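Local coordinates for glyoxalase family protein (PDB 2P7Q) that hydrates the antibiotic fosfomycin at a manganese(II) site, opening its epoxide ring and so conferring resistance, at residues K13-T18 with K43-L48; E78-T83 with E103-Y108; D60-R65 with F112-F117. The protein carries 1 engineered substitution. One frame throughout, in Å; residues are numbered along the deposited sequence.

Contact 1. Residues K13-T18 with K43-L48; sequences KDLNKT and KEKFFL
With chi1 at -175°, L15 holds CG anti to its backbone N and reaches out from the first turn of helix 15-26, while K45, its CG anti to the carbonyl carbon (chi1 -64°) and its chain straight beyond, runs back from strand 44-49 to meet it. The leucine arm ends on the lysine's aliphatic stem: CD2 of L15 is 3.7 Å from CG of K45 and 3.8 Å from its CE, so one methyl lies across three successive methylenes and the two side chains pass at a slant. K43 closes the other flank, its CG 3.8 Å from the same CD2 and its CD 4.1 Å from L15 CB. A single buried leucine thus nests between two lysine stems whose ammonium groups point past it. The polar ends are dealt with separately. NZ of K45 makes a weak hydrogen bond to OD1 of N16, at 3.4 Å, at the protein surface. NZ of K43 instead forms a salt bridge with E58 of strand 52-58; the other carboxylate oxygen of E58 accepts from L15 N, so this one acid holds both the helix start and the lysine beside it. D14 is the N-cap: its OD1 receives K17 N at 3.2 Å, met from above the carboxylate plane. E44, between the two lysines, turns its CB away from the helix, and its side chain touches the bound dihydroxypropylphosphonate and is probably the proton acceptor. One strand therefore presents packing residues to a helix and a pocket residue to the ligand, as expected of the beta-alpha-beta-beta-beta module of the glyoxalase fold, in which a helix lies on the outer face of a sheet whose inner face lines the active site.

Contact 2. Residues E78-T83 with E103-Y108; sequences EVDEYT and EGRSIY. With GG6 ([(1S,2S)-1,2-dihydroxypropyl]phosphonic acid), chain H.
I107 points CB at T83 and V79 of the helix, and CG1, anti to the carbonyl carbon (chi1 -62°), carries the chain on toward it, coming 3.7 Å from T83 OG1. Its tip, CD1, does most of the touching: it rests 3.2 Å from T83 OG1 and against Y82 CB. The same methyl is 3.4 Å from V79 O, lodged in the groove of one helical turn. The polar atoms it meets are already engaged, since T83 OG1 donates to V79 O at 2.8 Å, while T83 N reaches that oxygen from the opposite face of its plane. Nearer the surface, the bent chain of R105 lays a guanidinium face over V79 CG1 and offers NH2 at its edge to D80 OD2, a long salt bridge of 3.5 Å with the carboxylate and guanidinium planes 67° apart. On the far side of the strand, Y108, part of the manganese site, donates from OH to O1 of the bound diol at 2.7 Å. Helix 79-87 runs almost along strand 106-110, 13° between the short segments and 9.3 Å between their axes, and Y82, beyond the CB that meets I107, packs on L119 of the neighbouring strand 116-120, the central strand of this three-stranded sheet.

Contact 3. Residues D60-R65 with F112-F117; sequences DSLQER and FDNHLF
R65 and N114 bring their CA atoms within 5.3 Å where the linker between the two beta-alpha-beta-beta-beta modules of the glyoxalase fold passes the turn joining strands 106-110 and 116-120. L62-R65 is extended; N114, with a positive phi of 59°, takes a left-handed helical conformation in the turn. From there its side chain reaches into the linker and uses both ends of its amide: ND2 donates to Q63 O at 2.6 Å, and OD1 accepts from R65 NE at 3.0 Å, in the guanidinium plane. Q63 answers in the other direction. Its CG sits between backbone N and carbonyl carbon (chi1 46°), the crowded position, and the straight chain beyond carries NE2 to N114 O at 3.1 Å, from above the carbonyl plane. Three bonds thus tie one asparagine residue to the linker. The guanidinium tip of R65 continues to a salt bridge with E92 and a cation-pi contact with Y110, while H115 NE2 is hydrogen-bonded to N68 of the second subunit, so the dimer interface adjoins this turn. Q63 also shields the histidine: its amide lies 30° from the ring plane, with NE2 over one face, offset toward the rim, 3.5 Å from H115 CD2.

Overall arrangement
Contact 1 and contact 2 lie on opposite sides of the chain's centre, their own centres 25 Å apart, each setting a helix against a sheet of its module. Contact 3 lies off the line joining them, its centre 14 Å from that of contact 1 and 22 Å from that of contact 2, and touches both: K13 N lies 3.0 Å from D113 OD1, a hydrogen bond, and F117 O lies 3.4 Å from Y108 CD2. The side chain of E44 in contact 1 is about 4 Å from one bound ligand, whereas Y108 of contact 2 binds a different copy. This is consistent with active sites shared between subunits, one module from each chain, and fits a contact 3 that meets the second subunit where the modules join.

Contact 1. Residues K13-T18 with K43-L48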
# COMPACT_ATOMS: atom_id res chain seq x y z
N LYS A 13 -4.47 -16.77 -0.06
CA LYS A 13 -4.60 -18.23 -0.16
C LYS A 13 -5.87 -18.64 -0.90
O LYS A 13 -5.84 -19.53 -1.77
CB LYS A 13 -4.61 -18.86 1.24
CG LYS A 13 -5.94 -18.73 1.95
CD LYS A 13 -5.91 -19.24 3.38
CE LYS A 13 -5.30 -18.23 4.34
NZ LYS A 13 -5.98 -18.31 5.66
N ASP A 14 -6.98 -17.98 -0.56
CA ASP A 14 -8.28 -18.26 -1.16
C ASP A 14 -8.78 -17.04 -1.93
O ASP A 14 -9.28 -16.09 -1.34
CB ASP A 14 -9.27 -18.62 -0.06
CG ASP A 14 -10.62 -19.06 -0.60
OD1 ASP A 14 -10.91 -18.84 -1.80
OD2 ASP A 14 -11.40 -19.63 0.19
N LEU A 15 -8.67 -17.07 -3.25
CA LEU A 15 -9.11 -15.94 -4.06
C LEU A 15 -10.57 -15.55 -3.86
O LEU A 15 -10.86 -14.45 -3.40
CB LEU A 15 -8.87 -16.21 -5.54
CG LEU A 15 -9.21 -14.99 -6.39
CD1 LEU A 15 -8.22 -13.87 -6.04
CD2 LEU A 15 -9.15 -15.32 -7.88
N ASN A 16 -11.49 -16.46 -4.20
CA ASN A 16 -12.92 -16.20 -4.05
C ASN A 16 -13.33 -15.70 -2.68
O ASN A 16 -14.21 -14.85 -2.56
CB ASN A 16 -13.73 -17.47 -4.36
CG ASN A 16 -13.55 -17.93 -5.79
OD1 ASN A 16 -13.38 -17.12 -6.70
ND2 ASN A 16 -13.62 -19.23 -5.99
N LYS A 17 -12.70 -16.23 -1.64
CA LYS A 17 -13.05 -15.80 -0.30
C LYS A 17 -12.60 -14.35 -0.08
O LYS A 17 -13.30 -13.57 0.57
CB LYS A 17 -12.41 -16.73 0.73
CG LYS A 17 -12.83 -16.47 2.17
CD LYS A 17 -12.38 -17.61 3.08
CE LYS A 17 -12.20 -17.17 4.53
NZ LYS A 17 -13.44 -16.63 5.12
N THR A 18 -11.45 -13.97 -0.63
CA THR A 18 -10.95 -12.60 -0.48
C THR A 18 -11.78 -11.64 -1.33
O THR A 18 -12.03 -10.51 -0.92
CB THR A 18 -9.46 -12.47 -0.91
OG1 THR A 18 -8.62 -13.18 0.01
CG2 THR A 18 -9.05 -11.01 -0.92
N LYS A 43 -4.17 -17.62 -11.00
CA LYS A 43 -5.53 -17.26 -10.68
C LYS A 43 -5.51 -15.87 -10.04
O LYS A 43 -4.93 -15.68 -8.97
CB LYS A 43 -6.11 -18.30 -9.73
CG LYS A 43 -7.62 -18.34 -9.70
CD LYS A 43 -8.12 -19.00 -8.41
CE LYS A 43 -8.71 -20.40 -8.66
NZ LYS A 43 -9.10 -21.00 -7.33
N GLU A 44 -6.14 -14.90 -10.69
CA GLU A 44 -6.14 -13.55 -10.15
C GLU A 44 -7.28 -12.65 -10.61
O GLU A 44 -7.94 -12.91 -11.62
CB GLU A 44 -4.81 -12.88 -10.50
CG GLU A 44 -4.54 -12.83 -11.99
CD GLU A 44 -3.34 -11.98 -12.34
OE1 GLU A 44 -2.24 -12.23 -11.82
OE2 GLU A 44 -3.50 -11.06 -13.17
N LYS A 45 -7.50 -11.59 -9.85
CA LYS A 45 -8.55 -10.63 -10.16
C LYS A 45 -8.08 -9.19 -9.90
O LYS A 45 -7.25 -8.93 -9.03
CB LYS A 45 -9.81 -10.95 -9.35
CG LYS A 45 -10.42 -12.30 -9.70
CD LYS A 45 -11.62 -12.61 -8.84
CE LYS A 45 -12.34 -13.87 -9.35
NZ LYS A 45 -13.51 -14.29 -8.49
N PHE A 46 -8.61 -8.26 -10.69
CA PHE A 46 -8.28 -6.85 -10.57
C PHE A 46 -9.53 -6.08 -10.18
O PHE A 46 -10.61 -6.31 -10.74
CB PHE A 46 -7.79 -6.29 -11.92
CG PHE A 46 -6.57 -6.97 -12.46
CD1 PHE A 46 -6.16 -6.71 -13.77
CD2 PHE A 46 -5.81 -7.84 -11.68
CE1 PHE A 46 -5.01 -7.32 -14.29
CE2 PHE A 46 -4.66 -8.46 -12.19
CZ PHE A 46 -4.26 -8.19 -13.50
N PHE A 47 -9.40 -5.15 -9.24
CA PHE A 47 -10.56 -4.36 -8.86
C PHE A 47 -10.22 -2.87 -8.83
O PHE A 47 -9.06 -2.47 -8.84
CB PHE A 47 -11.07 -4.77 -7.47
CG PHE A 47 -11.24 -6.24 -7.29
CD1 PHE A 47 -10.13 -7.07 -7.14
CD2 PHE A 47 -12.51 -6.81 -7.23
CE1 PHE A 47 -10.27 -8.43 -6.94
CE2 PHE A 47 -12.66 -8.19 -7.03
CZ PHE A 47 -11.54 -9.00 -6.88
N LEU A 48 -11.26 -2.05 -8.82
CA LEU A 48 -11.10 -0.61 -8.71
C LEU A 48 -11.73 -0.26 -7.37
O LEU A 48 -12.90 -0.57 -7.13
CB LEU A 48 -11.85 0.14 -9.81
CG LEU A 48 -11.26 0.14 -11.21
CD1 LEU A 48 -12.17 0.94 -12.12
CD2 LEU A 48 -9.86 0.76 -11.18

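Contact 2. Residues E78-T83 with E103-Y108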
# COMPACT_ATOMS: atom_id res chain seq x y z
N GLU A 78 -19.13 8.55 8.59
CA GLU A 78 -19.20 7.15 8.19
C GLU A 78 -18.38 6.20 9.05
O GLU A 78 -18.31 5.01 8.76
CB GLU A 78 -18.72 6.98 6.75
CG GLU A 78 -19.12 8.07 5.80
CD GLU A 78 -18.55 7.83 4.43
OE1 GLU A 78 -19.01 6.88 3.77
OE2 GLU A 78 -17.63 8.58 4.02
N VAL A 79 -17.74 6.71 10.09
CA VAL A 79 -16.94 5.83 10.92
C VAL A 79 -17.76 4.73 11.56
O VAL A 79 -17.40 3.56 11.48
CB VAL A 79 -16.21 6.59 12.02
CG1 VAL A 79 -15.51 5.60 12.94
CG2 VAL A 79 -15.19 7.54 11.39
N ASP A 80 -18.86 5.10 12.19
CA ASP A 80 -19.71 4.11 12.82
C ASP A 80 -20.22 3.08 11.80
O ASP A 80 -20.15 1.88 12.05
CB ASP A 80 -20.90 4.78 13.52
CG ASP A 80 -20.48 5.55 14.77
OD1 ASP A 80 -21.32 6.27 15.35
OD2 ASP A 80 -19.31 5.42 15.18
N GLU A 81 -20.71 3.56 10.66
CA GLU A 81 -21.25 2.65 9.65
C GLU A 81 -20.28 1.58 9.20
O GLU A 81 -20.64 0.40 9.14
CB GLU A 81 -21.74 3.43 8.43
CG GLU A 81 -22.80 4.44 8.79
CD GLU A 81 -23.65 4.83 7.60
OE1 GLU A 81 -23.10 5.15 6.52
OE2 GLU A 81 -24.89 4.83 7.78
N TYR A 82 -19.07 1.99 8.87
CA TYR A 82 -18.06 1.04 8.45
C TYR A 82 -17.71 0.08 9.58
O TYR A 82 -17.38 -1.08 9.35
CB TYR A 82 -16.80 1.77 7.97
CG TYR A 82 -16.88 2.15 6.53
CD1 TYR A 82 -17.16 3.46 6.14
CD2 TYR A 82 -16.71 1.19 5.53
CE1 TYR A 82 -17.27 3.80 4.80
CE2 TYR A 82 -16.82 1.52 4.19
CZ TYR A 82 -17.10 2.82 3.84
OH TYR A 82 -17.24 3.11 2.50
N THR A 83 -17.80 0.56 10.82
CA THR A 83 -17.49 -0.28 11.96
C THR A 83 -18.60 -1.31 12.14
O THR A 83 -18.41 -2.37 12.74
CB THR A 83 -17.37 0.54 13.27
OG1 THR A 83 -16.36 1.55 13.13
CG2 THR A 83 -17.03 -0.36 14.44
N GLU A 103 -5.99 14.36 15.26
CA GLU A 103 -5.73 13.18 14.44
C GLU A 103 -7.11 12.53 14.33
O GLU A 103 -7.69 12.13 15.34
CB GLU A 103 -4.74 12.27 15.16
CG GLU A 103 -4.21 11.07 14.38
CD GLU A 103 -3.12 10.32 15.14
OE1 GLU A 103 -2.63 9.27 14.65
OE2 GLU A 103 -2.74 10.78 16.23
N GLY A 104 -7.64 12.45 13.11
CA GLY A 104 -8.96 11.87 12.93
C GLY A 104 -9.09 10.42 13.37
O GLY A 104 -8.09 9.73 13.56
N ARG A 105 -10.33 9.96 13.54
CA ARG A 105 -10.59 8.58 13.95
C ARG A 105 -10.17 7.60 12.85
O ARG A 105 -10.17 7.94 11.66
CB ARG A 105 -12.08 8.39 14.24
CG ARG A 105 -12.66 9.29 15.31
CD ARG A 105 -12.98 8.51 16.59
NE ARG A 105 -14.04 7.51 16.47
CZ ARG A 105 -15.26 7.73 15.97
NH1 ARG A 105 -15.59 8.94 15.52
NH2 ARG A 105 -16.16 6.76 15.97
N SER A 106 -9.81 6.38 13.25
CA SER A 106 -9.42 5.35 12.30
C SER A 106 -10.01 3.99 12.68
O SER A 106 -10.33 3.74 13.85
CB SER A 106 -7.90 5.20 12.23
OG SER A 106 -7.26 6.35 11.72
N ILE A 107 -10.14 3.11 11.69
CA ILE A 107 -10.63 1.75 11.90
C ILE A 107 -9.57 0.83 11.29
O ILE A 107 -9.25 0.94 10.11
CB ILE A 107 -11.96 1.44 11.15
CG1 ILE A 107 -13.09 2.34 11.64
CG2 ILE A 107 -12.35 -0.01 11.38
CD1 ILE A 107 -14.34 2.22 10.78
N TYR A 108 -9.01 -0.06 12.10
CA TYR A 108 -8.00 -0.99 11.59
C TYR A 108 -8.59 -2.39 11.61
O TYR A 108 -9.39 -2.71 12.48
CB TYR A 108 -6.73 -0.92 12.44
CG TYR A 108 -5.79 0.22 12.08
CD1 TYR A 108 -5.73 1.39 12.85
CD2 TYR A 108 -4.94 0.12 10.98
CE1 TYR A 108 -4.83 2.42 12.53
CE2 TYR A 108 -4.05 1.14 10.66
CZ TYR A 108 -3.99 2.28 11.43
OH TYR A 108 -3.08 3.27 11.09
O1 GG6 H . -3.11 5.98 10.66
C2 GG6 H . -2.54 7.26 11.07
C3 GG6 H . -3.52 7.96 12.07
C1 GG6 H . -1.13 7.06 11.76
O2 GG6 H . -1.25 6.27 12.93
P GG6 H . 0.05 6.27 10.69
O3 GG6 H . 0.25 7.12 9.40
O4 GG6 H . 1.29 6.17 11.41
O5 GG6 H . -0.44 4.82 10.29

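Contact 3. Residues D60-R65 with F112-F117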
# COMPACT_ATOMS: atom_id res chain seq x y z
N ASP A 60 0.52 -19.45 -2.03
CA ASP A 60 0.72 -19.99 -0.69
C ASP A 60 1.50 -19.07 0.24
O ASP A 60 1.52 -19.27 1.45
CB ASP A 60 1.44 -21.34 -0.75
CG ASP A 60 1.82 -21.86 0.62
OD1 ASP A 60 0.91 -22.27 1.38
OD2 ASP A 60 3.03 -21.86 0.95
N SER A 61 2.15 -18.06 -0.33
CA SER A 61 2.92 -17.13 0.47
C SER A 61 2.03 -16.43 1.50
O SER A 61 0.95 -15.95 1.16
CB SER A 61 3.60 -16.09 -0.43
OG SER A 61 2.64 -15.31 -1.13
N LEU A 62 2.49 -16.39 2.74
CA LEU A 62 1.75 -15.73 3.81
C LEU A 62 2.67 -14.78 4.55
O LEU A 62 3.75 -15.16 5.00
CB LEU A 62 1.19 -16.74 4.81
CG LEU A 62 0.63 -16.07 6.06
CD1 LEU A 62 -0.53 -15.17 5.67
CD2 LEU A 62 0.19 -17.11 7.08
N GLN A 63 2.24 -13.53 4.68
CA GLN A 63 3.02 -12.52 5.36
C GLN A 63 2.64 -12.47 6.83
O GLN A 63 1.47 -12.61 7.17
CB GLN A 63 2.77 -11.17 4.70
CG GLN A 63 1.30 -10.88 4.44
CD GLN A 63 1.09 -9.52 3.81
OE1 GLN A 63 1.69 -9.20 2.79
NE2 GLN A 63 0.23 -8.71 4.43
N GLU A 64 3.63 -12.29 7.70
CA GLU A 64 3.38 -12.21 9.14
C GLU A 64 2.74 -10.87 9.42
O GLU A 64 3.03 -9.88 8.73
CB GLU A 64 4.69 -12.33 9.94
CG GLU A 64 5.92 -12.75 9.13
CD GLU A 64 6.63 -11.58 8.48
OE1 GLU A 64 6.94 -10.61 9.20
OE2 GLU A 64 6.89 -11.62 7.25
N ARG A 65 1.87 -10.82 10.42
CA ARG A 65 1.20 -9.56 10.75
C ARG A 65 2.17 -8.48 11.18
O ARG A 65 3.00 -8.69 12.06
CB ARG A 65 0.16 -9.79 11.84
CG ARG A 65 -0.99 -10.63 11.38
CD ARG A 65 -2.08 -10.66 12.42
NE ARG A 65 -3.31 -11.22 11.87
CZ ARG A 65 -4.48 -11.18 12.49
NH1 ARG A 65 -4.57 -10.61 13.68
NH2 ARG A 65 -5.56 -11.71 11.90
N PHE A 112 -8.17 -11.92 5.25
CA PHE A 112 -7.97 -13.29 5.72
C PHE A 112 -6.53 -13.73 5.58
O PHE A 112 -6.18 -14.86 5.96
CB PHE A 112 -8.87 -14.25 4.96
CG PHE A 112 -10.30 -13.85 4.96
CD1 PHE A 112 -10.92 -13.44 3.79
CD2 PHE A 112 -11.03 -13.82 6.16
CE1 PHE A 112 -12.25 -13.00 3.80
CE2 PHE A 112 -12.35 -13.38 6.19
CZ PHE A 112 -12.96 -12.97 5.01
N ASP A 113 -5.70 -12.85 5.05
CA ASP A 113 -4.30 -13.16 4.84
C ASP A 113 -3.31 -12.19 5.51
O ASP A 113 -2.31 -11.81 4.91
CB ASP A 113 -4.03 -13.24 3.34
CG ASP A 113 -4.83 -14.37 2.66
OD1 ASP A 113 -4.35 -15.52 2.65
OD2 ASP A 113 -5.94 -14.09 2.15
N ASN A 114 -3.59 -11.79 6.74
CA ASN A 114 -2.71 -10.88 7.46
C ASN A 114 -2.44 -9.52 6.81
O ASN A 114 -1.39 -8.93 7.04
CB ASN A 114 -1.35 -11.54 7.70
CG ASN A 114 -1.43 -12.73 8.61
OD1 ASN A 114 -2.23 -12.76 9.56
ND2 ASN A 114 -0.60 -13.73 8.35
N HIS A 115 -3.36 -9.03 5.99
CA HIS A 115 -3.17 -7.73 5.37
C HIS A 115 -3.85 -6.67 6.24
O HIS A 115 -5.07 -6.65 6.34
CB HIS A 115 -3.77 -7.69 3.98
CG HIS A 115 -3.11 -8.61 2.99
ND1 HIS A 115 -3.34 -9.96 2.97
CD2 HIS A 115 -2.27 -8.35 1.97
CE1 HIS A 115 -2.68 -10.50 1.96
NE2 HIS A 115 -2.02 -9.54 1.33
N LEU A 116 -3.06 -5.80 6.86
CA LEU A 116 -3.63 -4.75 7.71
C LEU A 116 -4.23 -3.64 6.85
O LEU A 116 -3.56 -3.08 5.97
CB LEU A 116 -2.57 -4.18 8.64
CG LEU A 116 -3.07 -3.19 9.70
CD1 LEU A 116 -4.16 -3.83 10.54
CD2 LEU A 116 -1.91 -2.77 10.59
N PHE A 117 -5.50 -3.35 7.08
CA PHE A 117 -6.21 -2.32 6.35
C PHE A 117 -6.65 -1.25 7.32
O PHE A 117 -6.69 -1.48 8.53
CB PHE A 117 -7.46 -2.88 5.65
CG PHE A 117 -7.16 -3.64 4.39
CD1 PHE A 117 -6.89 -5.00 4.43
CD2 PHE A 117 -7.11 -2.98 3.17
CE1 PHE A 117 -6.55 -5.69 3.28
CE2 PHE A 117 -6.78 -3.67 2.00
CZ PHE A 117 -6.50 -5.03 2.07